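Local coordinates for predicted protein (Acinetobacter sp. RUH2624, PDB 4MEA), which probably hydrolyses epoxides as a secreted Cif-type virulence factor of the alpha/beta hydrolase family, at residues 131-135 against 304-308; 152-158 against 265-271; 160-164 against 283-288; 277-281 against 295-299. All blocks are in the same frame, centred on the assembly; numbering follows the deposited sequence.

Interaction 1: residues 131-135 against 304-308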
loop_
_atom_site.group_PDB
_atom_site.type_symbol
_atom_site.label_atom_id
_atom_site.label_comp_id
_atom_site.label_asym_id
_atom_site.label_seq_id
_atom_site.Cartn_x
_atom_site.Cartn_y
_atom_site.Cartn_z
ATOM N N VAL A 131 15.953 19.260 14.726
ATOM C CA VAL A 131 15.221 19.411 13.472
ATOM C C VAL A 131 15.093 18.028 12.841
ATOM O O VAL A 131 16.098 17.339 12.630
ATOM C CB VAL A 131 15.943 20.402 12.509
ATOM C CG1 VAL A 131 15.217 20.502 11.166
ATOM C CG2 VAL A 131 16.067 21.785 13.153
ATOM N N SER A 132 13.859 17.617 12.558
ATOM C CA SER A 132 13.588 16.251 12.110
ATOM C C SER A 132 12.705 16.233 10.855
ATOM O O SER A 132 11.890 17.133 10.667
ATOM C CB SER A 132 12.917 15.486 13.257
ATOM O OG SER A 132 12.436 14.230 12.839
ATOM N N HIS A 133 12.871 15.215 10.004
ATOM C CA HIS A 133 12.080 15.084 8.774
ATOM C C HIS A 133 11.681 13.631 8.510
ATOM O O HIS A 133 12.476 12.723 8.739
ATOM C CB HIS A 133 12.865 15.631 7.570
ATOM C CG HIS A 133 12.121 15.563 6.266
ATOM N ND1 HIS A 133 12.500 14.731 5.235
ATOM C CD2 HIS A 133 11.043 16.250 5.814
ATOM C CE1 HIS A 133 11.682 14.896 4.210
ATOM N NE2 HIS A 133 10.787 15.811 4.535
ATOM N N ASP A 134 10.458 13.419 8.017
ATOM C CA ASP A 134 10.019 12.078 7.617
ATOM C C ASP A 134 10.202 11.095 8.785
ATOM O O ASP A 134 9.774 11.389 9.902
ATOM C CB ASP A 134 10.781 11.623 6.367
ATOM C CG ASP A 134 10.123 10.445 5.664
ATOM O OD1 ASP A 134 9.387 10.676 4.680
ATOM O OD2 ASP A 134 10.349 9.284 6.076
ATOM N N LEU A 135 10.831 9.946 8.536
ATOM C CA LEU A 135 11.020 8.935 9.583
ATOM C C LEU A 135 11.765 9.480 10.809
ATOM O O LEU A 135 11.693 8.901 11.890
ATOM C CB LEU A 135 11.747 7.702 9.046
ATOM C CG LEU A 135 10.949 6.603 8.342
ATOM C CD1 LEU A 135 11.887 5.427 8.014
ATOM C CD2 LEU A 135 9.762 6.138 9.176
ATOM N N GLY A 304 7.006 20.089 -2.319
ATOM C CA GLY A 304 6.634 18.718 -2.013
ATOM C C GLY A 304 7.330 18.219 -0.757
ATOM O O GLY A 304 7.816 19.006 0.048
ATOM N N HIS A 305 7.391 16.902 -0.609
ATOM C CA HIS A 305 7.929 16.248 0.583
ATOM C C HIS A 305 9.431 16.467 0.820
ATOM O O HIS A 305 9.884 16.563 1.961
ATOM C CB HIS A 305 7.629 14.750 0.489
ATOM C CG HIS A 305 8.016 13.976 1.707
ATOM N ND1 HIS A 305 7.425 14.180 2.937
ATOM C CD2 HIS A 305 8.926 12.987 1.881
ATOM C CE1 HIS A 305 7.961 13.354 3.820
ATOM N NE2 HIS A 305 8.876 12.622 3.205
ATOM N N TRP A 306 10.206 16.534 -0.256
ATOM C CA TRP A 306 11.661 16.620 -0.139
ATOM C C TRP A 306 12.044 18.091 -0.009
ATOM O O TRP A 306 12.567 18.703 -0.944
ATOM C CB TRP A 306 12.320 15.946 -1.349
ATOM C CG TRP A 306 11.631 14.654 -1.697
ATOM C CD1 TRP A 306 10.825 14.413 -2.771
ATOM C CD2 TRP A 306 11.660 13.439 -0.936
ATOM N NE1 TRP A 306 10.361 13.119 -2.736
ATOM C CE2 TRP A 306 10.857 12.499 -1.619
ATOM C CE3 TRP A 306 12.285 13.054 0.259
ATOM C CZ2 TRP A 306 10.668 11.196 -1.154
ATOM C CZ3 TRP A 306 12.095 11.749 0.726
ATOM C CH2 TRP A 306 11.288 10.840 0.019
ATOM N N MET A 307 11.788 18.642 1.175
ATOM C CA MET A 307 11.637 20.083 1.336
ATOM C C MET A 307 12.909 20.891 1.121
ATOM O O MET A 307 12.849 21.998 0.599
ATOM C CB MET A 307 11.022 20.401 2.696
ATOM C CG MET A 307 9.636 19.782 2.901
ATOM S SD MET A 307 8.998 20.137 4.550
ATOM C CE MET A 307 8.835 21.919 4.491
ATOM N N VAL A 308 14.052 20.343 1.526
ATOM C CA VAL A 308 15.326 21.020 1.313
ATOM C C VAL A 308 15.795 20.938 -0.156
ATOM O O VAL A 308 16.301 21.923 -0.706
ATOM C CB VAL A 308 16.413 20.497 2.283
ATOM C CG1 VAL A 308 17.753 21.171 2.007
ATOM C CG2 VAL A 308 15.968 20.739 3.728
#
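H305 meets D134 at the carboxyl end of strand 128-133, where D134 sits on a sharp turn of the kind called the nucleophile elbow in alpha/beta hydrolases. The turn leaves D134 with phi 55° and psi -130°, the strained backbone usual for this position; a nucleophilic role for D134 and a general-base role for H305 would be consistent with epoxide hydrolases of the family.

Hydrogen bonds make up the first group. H305 NE2 donates to D134 OD1 over a very short 2.5 Å, the oxygen lying at the edge of the imidazole while the two side chains cross at about a right angle. The CG of H305 stands anti to its backbone N (chi1 -175°), which carries the ring out from the loop toward the carboxylate. D134 OD2 is gripped separately, by L135 N at 2.6 Å and by the backbone N of F67, two N-H groups placed like an oxyanion hole. H133 NE2 in turn donates to H305 O at 2.8 Å, so the residue beside D134 holds the backbone of the very histidine that meets the carboxylate. On its other nitrogen, ND1, H305 is bonded to D158.

Ring packing forms the second group. The H133 and H305 imidazoles approach obliquely, their centroids 4.7 Å apart. W306, at the N-cap of helix 307-323, meets H133 more loosely, and its NE1 is bonded to I208 O. From the first turn of that helix M307 SD comes at the H133 ring obliquely, 5.4 Å from its centroid.

Interaction 2: residues 152-158 against 265-271; sequences KKAVFMD and IPSMALT
V155 and M268 lie side by side and point the same way from neighbouring strands, with V155 CG1 3.7 Å from M268 CE. The valine's two methyls share the work: CG2 also comes close to this terminal methyl, because the methionine chain bends at its last torsion (chi3 66°) and folds CE back toward V155. Two residues on, M157 and L270 repeat the scheme on the same face of the sheet, M157 CE resting 4.0 Å from L270 CD2. That face is covered by helix 307-323. A154, F156, S267 and A269 turn to the other face, where helix 136-146 packs on A154 and F156.

At the start of the pair I265 and P266 lie against the K152 carbonyl, P266 CD 3.4 Å from K152 O. K153 crosses P266 with its CG, while its amine goes to the carbonyls of L323 and F322. At the far end D158 and T271 cross at about a right angle, D158 OD1 lying 3.4 Å from T271 CB.

Beneath the side chains runs a parallel ladder with a 17° twist between the strands. F156 holds its centre, its N donating to M268 O and its O accepting from L270 N, both at 3.0 Å. D158 N closes the ladder on L270 O, and D158 OD2 then turns to H305, consistent with a charge-relay acid placed after the sixth strand, as in some relatives, rather than after the seventh as in the canonical alpha/beta hydrolase fold.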
loop_
_atom_site.group_PDB
_atom_site.type_symbol
_atom_site.label_atom_id
_atom_site.label_comp_id
_atom_site.label_asym_id
_atom_site.label_seq_id
_atom_site.Cartn_x
_atom_site.Cartn_y
_atom_site.Cartn_z
ATOM N N LYS A 152 16.001 22.782 23.384
ATOM C CA LYS A 152 15.420 24.095 23.644
ATOM C C LYS A 152 14.218 24.377 22.747
ATOM O O LYS A 152 13.226 24.964 23.186
ATOM C CB LYS A 152 16.479 25.182 23.446
ATOM C CG LYS A 152 16.035 26.570 23.870
ATOM C CD LYS A 152 17.185 27.555 23.777
ATOM C CE LYS A 152 16.797 28.913 24.331
ATOM N NZ LYS A 152 17.962 29.837 24.364
ATOM N N LYS A 153 14.337 23.976 21.483
ATOM C CA LYS A 153 13.273 24.113 20.492
ATOM C C LYS A 153 13.347 22.932 19.531
ATOM O O LYS A 153 14.436 22.404 19.271
ATOM C CB LYS A 153 13.431 25.402 19.691
ATOM C CG LYS A 153 13.436 26.670 20.521
ATOM C CD LYS A 153 13.633 27.895 19.645
ATOM C CE LYS A 153 13.572 29.172 20.471
ATOM N NZ LYS A 153 13.654 30.383 19.616
ATOM N N ALA A 154 12.201 22.538 18.987
ATOM C CA ALA A 154 12.123 21.363 18.118
ATOM C C ALA A 154 11.269 21.624 16.884
ATOM O O ALA A 154 10.217 22.256 16.974
ATOM C CB ALA A 154 11.570 20.170 18.885
ATOM N N VAL A 155 11.730 21.120 15.741
ATOM C CA VAL A 155 11.001 21.239 14.485
ATOM C C VAL A 155 10.787 19.843 13.913
ATOM O O VAL A 155 11.737 19.067 13.812
ATOM C CB VAL A 155 11.803 22.055 13.447
ATOM C CG1 VAL A 155 10.993 22.212 12.156
ATOM C CG2 VAL A 155 12.214 23.402 14.019
ATOM N N PHE A 156 9.543 19.532 13.550
ATOM C CA PHE A 156 9.217 18.300 12.833
ATOM C C PHE A 156 8.754 18.681 11.431
ATOM O O PHE A 156 8.011 19.656 11.258
ATOM C CB PHE A 156 8.118 17.522 13.569
ATOM C CG PHE A 156 8.507 17.094 14.965
ATOM C CD1 PHE A 156 9.113 15.864 15.184
ATOM C CD2 PHE A 156 8.271 17.925 16.052
ATOM C CE1 PHE A 156 9.469 15.465 16.468
ATOM C CE2 PHE A 156 8.634 17.537 17.334
ATOM C CZ PHE A 156 9.231 16.302 17.538
ATOM N N MET A 157 9.198 17.931 10.426
ATOM C CA MET A 157 8.978 18.342 9.039
ATOM C C MET A 157 8.149 17.358 8.207
ATOM O O MET A 157 8.469 16.174 8.102
ATOM C CB MET A 157 10.302 18.690 8.352
ATOM C CG MET A 157 10.981 19.930 8.938
ATOM S SD MET A 157 12.630 20.295 8.308
ATOM C CE MET A 157 12.288 20.633 6.573
ATOM N N ASP A 158 7.072 17.892 7.636
ATOM C CA ASP A 158 6.149 17.201 6.717
ATOM C C ASP A 158 5.428 15.958 7.248
ATOM O O ASP A 158 4.203 15.958 7.327
ATOM C CB ASP A 158 6.785 16.920 5.338
ATOM C CG ASP A 158 5.762 16.998 4.202
ATOM O OD1 ASP A 158 4.929 17.928 4.222
ATOM O OD2 ASP A 158 5.755 16.123 3.312
ATOM N N ILE A 265 8.162 23.081 25.259
ATOM C CA ILE A 265 9.133 23.959 24.620
ATOM C C ILE A 265 8.528 24.425 23.304
ATOM O O ILE A 265 7.595 23.798 22.797
ATOM C CB ILE A 265 10.462 23.226 24.312
ATOM C CG1 ILE A 265 10.230 22.084 23.321
ATOM C CG2 ILE A 265 11.126 22.710 25.595
ATOM C CD1 ILE A 265 11.534 21.492 22.755
ATOM N N PRO A 266 9.048 25.529 22.746
ATOM C CA PRO A 266 8.549 25.983 21.449
ATOM C C PRO A 266 8.754 24.890 20.400
ATOM O O PRO A 266 9.803 24.242 20.375
ATOM C CB PRO A 266 9.433 27.195 21.139
ATOM C CG PRO A 266 9.915 27.667 22.493
ATOM C CD PRO A 266 10.101 26.415 23.282
ATOM N N SER A 267 7.755 24.684 19.553
ATOM C CA SER A 267 7.850 23.672 18.513
ATOM C C SER A 267 7.294 24.211 17.203
ATOM O O SER A 267 6.519 25.170 17.189
ATOM C CB SER A 267 7.105 22.409 18.926
ATOM O OG SER A 267 5.721 22.660 19.084
ATOM N N MET A 268 7.711 23.602 16.102
ATOM C CA MET A 268 7.211 23.976 14.789
ATOM C C MET A 268 6.860 22.742 13.971
ATOM O O MET A 268 7.597 21.748 13.994
ATOM C CB MET A 268 8.245 24.817 14.027
ATOM C CG MET A 268 7.822 25.155 12.591
ATOM S SD MET A 268 8.749 26.515 11.853
ATOM C CE MET A 268 10.398 25.822 11.754
ATOM N N ALA A 269 5.724 22.811 13.276
ATOM C CA ALA A 269 5.418 21.910 12.174
ATOM C C ALA A 269 5.733 22.661 10.891
ATOM O O ALA A 269 5.183 23.731 10.635
ATOM C CB ALA A 269 3.957 21.484 12.199
ATOM N N LEU A 270 6.650 22.114 10.104
ATOM C CA LEU A 270 7.071 22.746 8.860
ATOM C C LEU A 270 6.869 21.731 7.743
ATOM O O LEU A 270 7.491 20.672 7.732
ATOM C CB LEU A 270 8.537 23.191 8.971
ATOM C CG LEU A 270 9.297 23.662 7.737
ATOM C CD1 LEU A 270 8.645 24.896 7.106
ATOM C CD2 LEU A 270 10.758 23.955 8.113
ATOM N N THR A 271 5.968 22.042 6.820
ATOM C CA THR A 271 5.539 21.054 5.846
ATOM C C THR A 271 5.496 21.638 4.439
ATOM O O THR A 271 5.645 22.847 4.245
ATOM C CB THR A 271 4.136 20.533 6.178
ATOM O OG1 THR A 271 3.171 21.525 5.816
ATOM C CG2 THR A 271 4.009 20.215 7.662
#

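Interaction 3: residues 160-164 against 283-288; sequences PIPDR and EMRARF
E283 reaches across to I161, its OE1 accepting the backbone N-H of I161 at 3.1 Å through the syn lone pair. A chi1 of 179° and a chain that stays extended beyond CG point the glutamate straight at the loop. Next to this bond, I161 divides its side chain over F288: CD1 sits above one face of the ring, 4.2 Å from the centroid, while CG2 presses on CZ at 3.5 Å. M284 CG meets the isoleucine nearly at a right angle.

E283 OE2 lies against the flat side of the D163 carboxylate, 3.1 Å from D163 CG, the two planes 61° apart. The same E283 OE2 is 2.5 Å from I161 O, so that if one of the two acids holds a proton, E283 is probably the one. The aspartate is balanced by R287, whose NH1 makes a salt bridge to D163 OD2 at 3.0 Å, coming from above the carboxylate plane.

In the alpha/beta hydrolase fold this loop leaves the carboxyl end of strand 151-157, and helix 279-288 is the connection between the last two strands of the sheet. Farther out, R164 lays its guanidinium flat on that of R287, planes 4° apart and centres separated by 3.6 Å. E254 of helix 246-258 links the two arginines: its OE2 takes both R287 NH1, in a second salt bridge, and the backbone N of R164. Y141 packs edge-to-face with F288.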
loop_
_atom_site.group_PDB
_atom_site.type_symbol
_atom_site.label_atom_id
_atom_site.label_comp_id
_atom_site.label_asym_id
_atom_site.label_seq_id
_atom_site.Cartn_x
_atom_site.Cartn_y
_atom_site.Cartn_z
ATOM N N PRO A 160 3.826 12.842 9.517
ATOM C CA PRO A 160 3.177 12.772 10.824
ATOM C C PRO A 160 4.111 12.134 11.848
ATOM O O PRO A 160 4.963 11.319 11.489
ATOM C CB PRO A 160 1.972 11.859 10.568
ATOM C CG PRO A 160 2.359 11.040 9.379
ATOM C CD PRO A 160 3.179 11.960 8.524
ATOM N N ILE A 161 3.964 12.543 13.102
ATOM C CA ILE A 161 4.562 11.844 14.225
ATOM C C ILE A 161 3.620 10.678 14.507
ATOM O O ILE A 161 2.404 10.858 14.529
ATOM C CB ILE A 161 4.637 12.769 15.466
ATOM C CG1 ILE A 161 5.535 13.977 15.178
ATOM C CG2 ILE A 161 5.125 12.003 16.696
ATOM C CD1 ILE A 161 5.298 15.178 16.098
ATOM N N PRO A 162 4.166 9.470 14.689
ATOM C CA PRO A 162 3.301 8.327 14.993
ATOM C C PRO A 162 2.323 8.597 16.139
ATOM O O PRO A 162 2.719 9.003 17.227
ATOM C CB PRO A 162 4.303 7.241 15.397
ATOM C CG PRO A 162 5.500 7.547 14.541
ATOM C CD PRO A 162 5.575 9.066 14.517
ATOM N N ASP A 163 1.042 8.387 15.871
ATOM C CA ASP A 163 0.022 8.434 16.907
ATOM C C ASP A 163 -1.157 7.604 16.417
ATOM O O ASP A 163 -1.033 6.898 15.413
ATOM C CB ASP A 163 -0.361 9.882 17.308
ATOM C CG ASP A 163 -1.332 10.553 16.328
ATOM O OD1 ASP A 163 -1.457 10.103 15.179
ATOM O OD2 ASP A 163 -1.966 11.558 16.718
ATOM N N ARG A 164 -2.280 7.666 17.129
ATOM C CA ARG A 164 -3.421 6.796 16.850
ATOM C C ARG A 164 -3.930 7.000 15.426
ATOM O O ARG A 164 -4.521 6.093 14.829
ATOM C CB ARG A 164 -4.552 7.073 17.849
ATOM C CG ARG A 164 -5.129 8.465 17.690
ATOM C CD ARG A 164 -5.978 8.916 18.866
ATOM N NE ARG A 164 -6.514 10.254 18.615
ATOM C CZ ARG A 164 -7.137 10.997 19.521
ATOM N NH1 ARG A 164 -7.305 10.533 20.753
ATOM N NH2 ARG A 164 -7.584 12.208 19.193
ATOM N N GLU A 283 -2.070 17.802 13.491
ATOM C CA GLU A 283 -1.763 16.805 14.506
ATOM C C GLU A 283 -1.075 17.429 15.710
ATOM O O GLU A 283 -1.514 17.235 16.842
ATOM C CB GLU A 283 -0.877 15.685 13.941
ATOM C CG GLU A 283 -0.516 14.618 14.994
ATOM C CD GLU A 283 0.572 13.657 14.526
ATOM O OE1 GLU A 283 1.332 14.014 13.607
ATOM O OE2 GLU A 283 0.675 12.546 15.088
ATOM N N MET A 284 0.010 18.167 15.467
ATOM C CA MET A 284 0.751 18.792 16.566
ATOM C C MET A 284 -0.108 19.796 17.344
ATOM O O MET A 284 -0.120 19.781 18.563
ATOM C CB MET A 284 2.046 19.450 16.071
ATOM C CG MET A 284 3.131 18.455 15.669
ATOM S SD MET A 284 4.640 19.295 15.162
ATOM C CE MET A 284 5.198 19.979 16.729
ATOM N N ARG A 285 -0.832 20.658 16.637
ATOM C CA ARG A 285 -1.713 21.609 17.302
ATOM C C ARG A 285 -2.718 20.894 18.211
ATOM O O ARG A 285 -2.883 21.273 19.368
ATOM C CB ARG A 285 -2.440 22.500 16.285
ATOM C CG ARG A 285 -3.344 23.550 16.921
ATOM C CD ARG A 285 -3.632 24.683 15.959
ATOM N NE ARG A 285 -4.101 24.194 14.666
ATOM C CZ ARG A 285 -3.448 24.357 13.518
ATOM N NH1 ARG A 285 -2.291 25.012 13.492
ATOM N NH2 ARG A 285 -3.960 23.875 12.392
ATOM N N ALA A 286 -3.366 19.850 17.693
ATOM C CA ALA A 286 -4.437 19.163 18.426
ATOM C C ALA A 286 -3.949 18.320 19.599
ATOM O O ALA A 286 -4.658 18.167 20.588
ATOM C CB ALA A 286 -5.270 18.294 17.480
ATOM N N ARG A 287 -2.745 17.764 19.492
ATOM C CA ARG A 287 -2.354 16.698 20.411
ATOM C C ARG A 287 -0.981 16.792 21.077
ATOM O O ARG A 287 -0.772 16.169 22.118
ATOM C CB ARG A 287 -2.472 15.348 19.707
ATOM C CG ARG A 287 -3.825 15.147 19.061
ATOM C CD ARG A 287 -4.136 13.688 18.929
ATOM N NE ARG A 287 -4.174 13.025 20.229
ATOM C CZ ARG A 287 -3.728 11.794 20.433
ATOM N NH1 ARG A 287 -3.192 11.118 19.423
ATOM N NH2 ARG A 287 -3.795 11.245 21.639
ATOM N N PHE A 288 -0.053 17.544 20.489
ATOM C CA PHE A 288 1.345 17.485 20.937
ATOM C C PHE A 288 1.845 18.723 21.681
ATOM O O PHE A 288 2.903 18.681 22.311
ATOM C CB PHE A 288 2.285 17.187 19.754
ATOM C CG PHE A 288 2.292 15.742 19.330
ATOM C CD1 PHE A 288 3.308 14.892 19.737
ATOM C CD2 PHE A 288 1.282 15.235 18.530
ATOM C CE1 PHE A 288 3.318 13.567 19.352
ATOM C CE2 PHE A 288 1.287 13.907 18.144
ATOM C CZ PHE A 288 2.306 13.072 18.557
#

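Interaction 4: residues 277-281 against 295-299; sequences NDVLV and YTAII
V281 and Y295 form the tight half of a contact inside a beta-alpha-beta unit, in which helix 279-288 leads from strand 267-272 to strand 295-300, the edge strand of the main sheet. The tyrosine hydroxyl donates to the backbone: Y295 OH lies 2.7 Å from V281 O, in the carbonyl plane and on a lone pair, with a C=O...donor angle of 113°. With chi1 near 175° the ring is carried from the strand to the helix, which brings its OH to the V281 carbonyl in the first turn. The ring and the valine side chain cross at about a right angle.

V281 is the buried hub of this half. Its two methyls fork over the strand, CG1 touching A297 CB at 3.6 Å and CG2 meeting I299 CG1 at 3.8 Å. Together they cover A297 and I299, two of the residues that the strand turns to this side of the sheet. Y295 is further fixed by M284 and R285 of the same helix, which pack against its side chain.

Toward the residues that precede the helix the contact opens out. In place of the buried V281 stand N277 and D278, both partly exposed and sparsely engaged: beyond V281, I299 meets only the CB of D278 and the amide oxygen of N277 in this contact. D278 turns that CB to I299 CD1, while its carboxylate leads away to a long, weak ion pair with K282. N277 holds its place partly through its backbone O, bonded to T271 OG1. Its side chain crosses the isoleucine obliquely, N277 OD1 lying 3.6 Å from I299 CG2.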
loop_
_atom_site.group_PDB
_atom_site.type_symbol
_atom_site.label_atom_id
_atom_site.label_comp_id
_atom_site.label_asym_id
_atom_site.label_seq_id
_atom_site.Cartn_x
_atom_site.Cartn_y
_atom_site.Cartn_z
ATOM N N ASN A 277 1.517 17.971 3.519
ATOM C CA ASN A 277 0.672 19.162 3.610
ATOM C C ASN A 277 0.234 19.457 5.057
ATOM O O ASN A 277 1.067 19.755 5.918
ATOM C CB ASN A 277 -0.531 19.031 2.644
ATOM C CG ASN A 277 -1.301 20.330 2.478
ATOM O OD1 ASN A 277 -0.863 21.389 2.928
ATOM N ND2 ASN A 277 -2.454 20.254 1.825
ATOM N N ASP A 278 -1.059 19.346 5.339
ATOM C CA ASP A 278 -1.576 19.822 6.625
ATOM C C ASP A 278 -1.749 18.779 7.741
ATOM O O ASP A 278 -2.201 19.120 8.841
ATOM C CB ASP A 278 -2.900 20.569 6.408
ATOM C CG ASP A 278 -3.978 19.688 5.818
ATOM O OD1 ASP A 278 -3.681 18.529 5.453
ATOM O OD2 ASP A 278 -5.129 20.166 5.706
ATOM N N VAL A 279 -1.405 17.521 7.475
ATOM C CA VAL A 279 -1.589 16.465 8.472
ATOM C C VAL A 279 -0.800 16.734 9.765
ATOM O O VAL A 279 -1.360 16.712 10.855
ATOM C CB VAL A 279 -1.214 15.073 7.918
ATOM C CG1 VAL A 279 -1.295 14.007 9.029
ATOM C CG2 VAL A 279 -2.111 14.708 6.735
ATOM N N LEU A 280 0.496 16.992 9.638
ATOM C CA LEU A 280 1.333 17.261 10.803
ATOM C C LEU A 280 0.928 18.563 11.491
ATOM O O LEU A 280 0.960 18.662 12.715
ATOM C CB LEU A 280 2.809 17.336 10.390
ATOM C CG LEU A 280 3.818 17.647 11.502
ATOM C CD1 LEU A 280 3.869 16.509 12.510
ATOM C CD2 LEU A 280 5.222 17.924 10.935
ATOM N N VAL A 281 0.557 19.566 10.702
ATOM C CA VAL A 281 0.172 20.864 11.255
ATOM C C VAL A 281 -1.006 20.709 12.218
ATOM O O VAL A 281 -0.971 21.204 13.351
ATOM C CB VAL A 281 -0.172 21.868 10.136
ATOM C CG1 VAL A 281 -0.776 23.134 10.711
ATOM C CG2 VAL A 281 1.073 22.179 9.314
ATOM N N TYR A 295 3.685 27.298 19.640
ATOM C CA TYR A 295 3.630 26.453 18.444
ATOM C C TYR A 295 3.544 27.252 17.140
ATOM O O TYR A 295 2.660 28.098 16.969
ATOM C CB TYR A 295 2.435 25.503 18.555
ATOM C CG TYR A 295 2.175 24.651 17.329
ATOM C CD1 TYR A 295 3.103 23.707 16.907
ATOM C CD2 TYR A 295 0.993 24.774 16.608
ATOM C CE1 TYR A 295 2.869 22.919 15.795
ATOM C CE2 TYR A 295 0.744 23.976 15.495
ATOM C CZ TYR A 295 1.693 23.051 15.094
ATOM O OH TYR A 295 1.473 22.253 13.989
ATOM N N THR A 296 4.468 26.968 16.225
ATOM C CA THR A 296 4.479 27.584 14.902
ATOM C C THR A 296 4.168 26.539 13.835
ATOM O O THR A 296 4.711 25.435 13.853
ATOM C CB THR A 296 5.849 28.215 14.587
ATOM O OG1 THR A 296 6.105 29.291 15.494
ATOM C CG2 THR A 296 5.884 28.749 13.163
ATOM N N ALA A 297 3.296 26.895 12.903
ATOM C CA ALA A 297 2.951 26.018 11.789
ATOM C C ALA A 297 3.199 26.750 10.483
ATOM O O ALA A 297 2.627 27.812 10.243
ATOM C CB ALA A 297 1.496 25.604 11.878
ATOM N N ILE A 298 4.048 26.182 9.635
ATOM C CA ILE A 298 4.325 26.778 8.338
ATOM C C ILE A 298 4.183 25.735 7.247
ATOM O O ILE A 298 4.817 24.682 7.291
ATOM C CB ILE A 298 5.737 27.404 8.289
ATOM C CG1 ILE A 298 5.822 28.572 9.277
ATOM C CG2 ILE A 298 6.083 27.851 6.859
ATOM C CD1 ILE A 298 7.206 29.187 9.402
ATOM N N ILE A 299 3.320 26.016 6.277
ATOM C CA ILE A 299 3.204 25.146 5.125
ATOM C C ILE A 299 3.796 25.879 3.921
ATOM O O ILE A 299 3.303 26.929 3.526
ATOM C CB ILE A 299 1.742 24.773 4.859
ATOM C CG1 ILE A 299 1.116 24.125 6.104
ATOM C CG2 ILE A 299 1.630 23.856 3.643
ATOM C CD1 ILE A 299 -0.310 23.617 5.879
#

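In the fold
Interactions 1, 2 and 4 involve neighbouring strands of one sheet, and interaction 3 packs beside it. Interactions 1 and 2, with centres 12 Å apart, meet at the presumed active site, where H305 ND1 lies 2.6 Å from D158 OD2, joining D134, H305 and D158 in one chain of bonds. Interaction 2 passes on to interaction 4 through T271 OG1, 2.8 Å from N277 O, and through the strand bond of A269 N to T296 O at 2.9 Å. Interaction 3 shares helix 279-288 with interaction 4 and packs M284 on F156, S267 and A269 of interaction 2, yet its nearest atoms stay about 5 Å from those of interaction 1, with no touch between them.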